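Local structure of periplasmic beta-glucosidase (Pseudomonas aeruginosa, 6R5I) at residues A[473-478]-A[513-518]. The protein probably hydrolyses terminal, non-reducing beta-D-glucosyl residues of beta-glucosides, releasing beta-D-glucose, as a periplasmic member of glycoside hydrolase family 3. Residues are numbered along the deposited sequence; the frame is centred on the assembly and turned at random.
Sequences VVAVVG and LVLVLM
V473-G478 and L513-M518 pair as neighbouring parallel strands inside the six-stranded mixed sheet of the family 3 C-terminal domain, the two ends of a beta-alpha-beta unit whose helix is 497-508. The parallel pattern shows in the bonding: A475, in register with L515, bonds to the residues flanking it, A475 N to V514 O and A475 O to V516 N, both at 2.8 Å, and V477 likewise bonds to V516 O and M518 N. The two segments cross at -25°, as expected of sheet twist. On the face of A475 and V477, L513 has CG anti to the backbone N (chi1 176°), and its CD1 sits 3.9 Å from both V473 CG1 and A475 CB. V477 CG1 lies anti to the carbonyl carbon (chi1 -73°), leaving CG2 to meet L517 CD2 at 4.0 Å; L503 of the helix packs on A475, V477 and L515. On the face of V474 and V476, V474 CG1 lies 3.7 Å from V516 CG2; M518, extended beyond CG, brings CE to 4.2 Å from V476 CG1, and I549 and L553 of helix 545-553 cover V516. All twelve residues are buried, so the ladder satisfies the inward-facing backbone N and O within a hydrophobic layer, while V474 and V476 bond to strand 380-384.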
ATOM      1  N   VAL A 473     -27.518 -22.159  16.825  1.00 17.13           N
ATOM      2  CA  VAL A 473     -26.317 -21.552  17.453  1.00 15.32           C
ATOM      3  C   VAL A 473     -26.226 -20.095  17.019  1.00 14.75           C
ATOM      4  O   VAL A 473     -26.219 -19.833  15.794  1.00 14.68           O
ATOM      5  CB  VAL A 473     -25.043 -22.336  17.112  1.00 16.60           C
ATOM      6  CG1 VAL A 473     -23.827 -21.673  17.729  1.00 18.38           C
ATOM      7  CG2 VAL A 473     -25.139 -23.796  17.556  1.00 17.74           C
ATOM      8  N   VAL A 474     -26.152 -19.201  18.002  1.00 12.87           N
ATOM      9  CA  VAL A 474     -25.809 -17.774  17.781  1.00 13.90           C
ATOM     10  C   VAL A 474     -24.353 -17.614  18.215  1.00 14.02           C
ATOM     11  O   VAL A 474     -24.075 -17.673  19.418  1.00 15.55           O
ATOM     12  CB  VAL A 474     -26.765 -16.800  18.495  1.00 13.74           C
ATOM     13  CG1 VAL A 474     -26.302 -15.362  18.305  1.00 14.47           C
ATOM     14  CG2 VAL A 474     -28.186 -16.944  17.995  1.00 14.73           C
ATOM     15  N   ALA A 475     -23.436 -17.560  17.248  1.00 12.69           N
ATOM     16  CA  ALA A 475     -21.991 -17.469  17.508  1.00 13.01           C
ATOM     17  C   ALA A 475     -21.618 -15.994  17.543  1.00 12.02           C
ATOM     18  O   ALA A 475     -21.823 -15.317  16.527  1.00 10.60           O
ATOM     19  CB  ALA A 475     -21.192 -18.227  16.470  1.00 13.21           C
ATOM     20  N   VAL A 476     -21.112 -15.518  18.676  1.00 12.02           N
ATOM     21  CA  VAL A 476     -20.789 -14.081  18.862  1.00 11.85           C
ATOM     22  C   VAL A 476     -19.264 -13.997  18.844  1.00 11.44           C
ATOM     23  O   VAL A 476     -18.617 -14.396  19.833  1.00 10.62           O
ATOM     24  CB  VAL A 476     -21.423 -13.474  20.118  1.00 12.40           C
ATOM     25  CG1 VAL A 476     -21.273 -11.974  20.094  1.00 12.61           C
ATOM     26  CG2 VAL A 476     -22.884 -13.856  20.261  1.00 12.66           C
ATOM     27  N   VAL A 477     -18.725 -13.596  17.698  1.00 11.27           N
ATOM     28  CA  VAL A 477     -17.292 -13.768  17.355  1.00 10.67           C
ATOM     29  C   VAL A 477     -16.760 -12.494  16.700  1.00 10.53           C
ATOM     30  O   VAL A 477     -17.557 -11.646  16.318  1.00  9.53           O
ATOM     31  CB  VAL A 477     -17.092 -14.994  16.449  1.00 10.82           C
ATOM     32  CG1 VAL A 477     -17.273 -16.286  17.236  1.00 11.28           C
ATOM     33  CG2 VAL A 477     -17.974 -14.955  15.232  1.00 10.96           C
ATOM     34  N   GLY A 478     -15.440 -12.366  16.677  1.00 10.64           N
ATOM     35  CA  GLY A 478     -14.763 -11.285  15.951  1.00 11.63           C
ATOM     36  C   GLY A 478     -13.607 -10.765  16.752  1.00 11.82           C
ATOM     37  O   GLY A 478     -12.853 -11.578  17.353  1.00 12.78           O
ATOM     38  N   LEU A 513     -26.394 -22.029  11.989  1.00 16.55           N
ATOM     39  CA  LEU A 513     -25.303 -21.221  12.578  1.00 15.87           C
ATOM     40  C   LEU A 513     -25.500 -19.771  12.153  1.00 15.77           C
ATOM     41  O   LEU A 513     -25.380 -19.477  10.932  1.00 15.98           O
ATOM     42  CB  LEU A 513     -23.954 -21.775  12.129  1.00 16.12           C
ATOM     43  CG  LEU A 513     -22.739 -20.971  12.584  1.00 17.39           C
ATOM     44  CD1 LEU A 513     -22.621 -21.004  14.093  1.00 19.72           C
ATOM     45  CD2 LEU A 513     -21.473 -21.519  11.935  1.00 18.20           C
ATOM     46  N   VAL A 514     -25.788 -18.921  13.137  1.00 15.43           N
ATOM     47  CA  VAL A 514     -25.990 -17.462  12.972  1.00 14.41           C
ATOM     48  C   VAL A 514     -24.756 -16.767  13.541  1.00 14.52           C
ATOM     49  O   VAL A 514     -24.460 -16.978  14.723  1.00 14.06           O
ATOM     50  CB  VAL A 514     -27.259 -16.976  13.691  1.00 14.76           C
ATOM     51  CG1 VAL A 514     -27.354 -15.460  13.699  1.00 13.86           C
ATOM     52  CG2 VAL A 514     -28.509 -17.610  13.111  1.00 15.57           C
ATOM     53  N   LEU A 515     -24.042 -16.001  12.710  1.00 13.82           N
ATOM     54  CA  LEU A 515     -22.838 -15.263  13.146  1.00 14.53           C
ATOM     55  C   LEU A 515     -23.244 -13.839  13.505  1.00 12.82           C
ATOM     56  O   LEU A 515     -23.753 -13.122  12.623  1.00 11.80           O
ATOM     57  CB  LEU A 515     -21.817 -15.248  12.008  1.00 16.23           C
ATOM     58  CG  LEU A 515     -20.731 -16.297  12.057  1.00 18.76           C
ATOM     59  CD1 LEU A 515     -21.258 -17.660  12.454  1.00 20.99           C
ATOM     60  CD2 LEU A 515     -19.947 -16.307  10.765  1.00 18.25           C
ATOM     61  N   VAL A 516     -22.965 -13.447  14.735  1.00 11.91           N
ATOM     62  CA  VAL A 516     -23.033 -12.032  15.187  1.00 12.05           C
ATOM     63  C   VAL A 516     -21.585 -11.545  15.323  1.00 11.87           C
ATOM     64  O   VAL A 516     -20.870 -12.014  16.208  1.00 12.20           O
ATOM     65  CB  VAL A 516     -23.821 -11.917  16.498  1.00 12.69           C
ATOM     66  CG1 VAL A 516     -23.773 -10.505  17.052  1.00 12.43           C
ATOM     67  CG2 VAL A 516     -25.239 -12.392  16.331  1.00 12.96           C
ATOM     68  N   LEU A 517     -21.157 -10.708  14.402  1.00 11.38           N
ATOM     69  CA  LEU A 517     -19.767 -10.221  14.294  1.00 12.60           C
ATOM     70  C   LEU A 517     -19.621  -8.925  15.087  1.00 12.49           C
ATOM     71  O   LEU A 517     -20.429  -7.980  14.886  1.00 12.68           O
ATOM     72  CB  LEU A 517     -19.446  -9.944  12.826  1.00 12.83           C
ATOM     73  CG  LEU A 517     -19.596 -11.111  11.866  1.00 13.38           C
ATOM     74  CD1 LEU A 517     -19.111 -10.669  10.483  1.00 13.20           C
ATOM     75  CD2 LEU A 517     -18.807 -12.311  12.349  1.00 15.82           C
ATOM     76  N   MET A 518     -18.594  -8.881  15.917  1.00 13.04           N
ATOM     77  CA  MET A 518     -18.090  -7.632  16.541  1.00 14.44           C
ATOM     78  C   MET A 518     -16.700  -7.356  16.003  1.00 13.95           C
ATOM     79  O   MET A 518     -15.898  -8.276  15.934  1.00 13.11           O
ATOM     80  CB  MET A 518     -18.042  -7.734  18.054  1.00 16.04           C
ATOM     81  CG  MET A 518     -19.384  -7.931  18.636  1.00 18.55           C
ATOM     82  SD  MET A 518     -19.389  -7.339  20.353  1.00 22.95           S
ATOM     83  CE  MET A 518     -21.058  -7.840  20.760  1.00 24.19           C
TER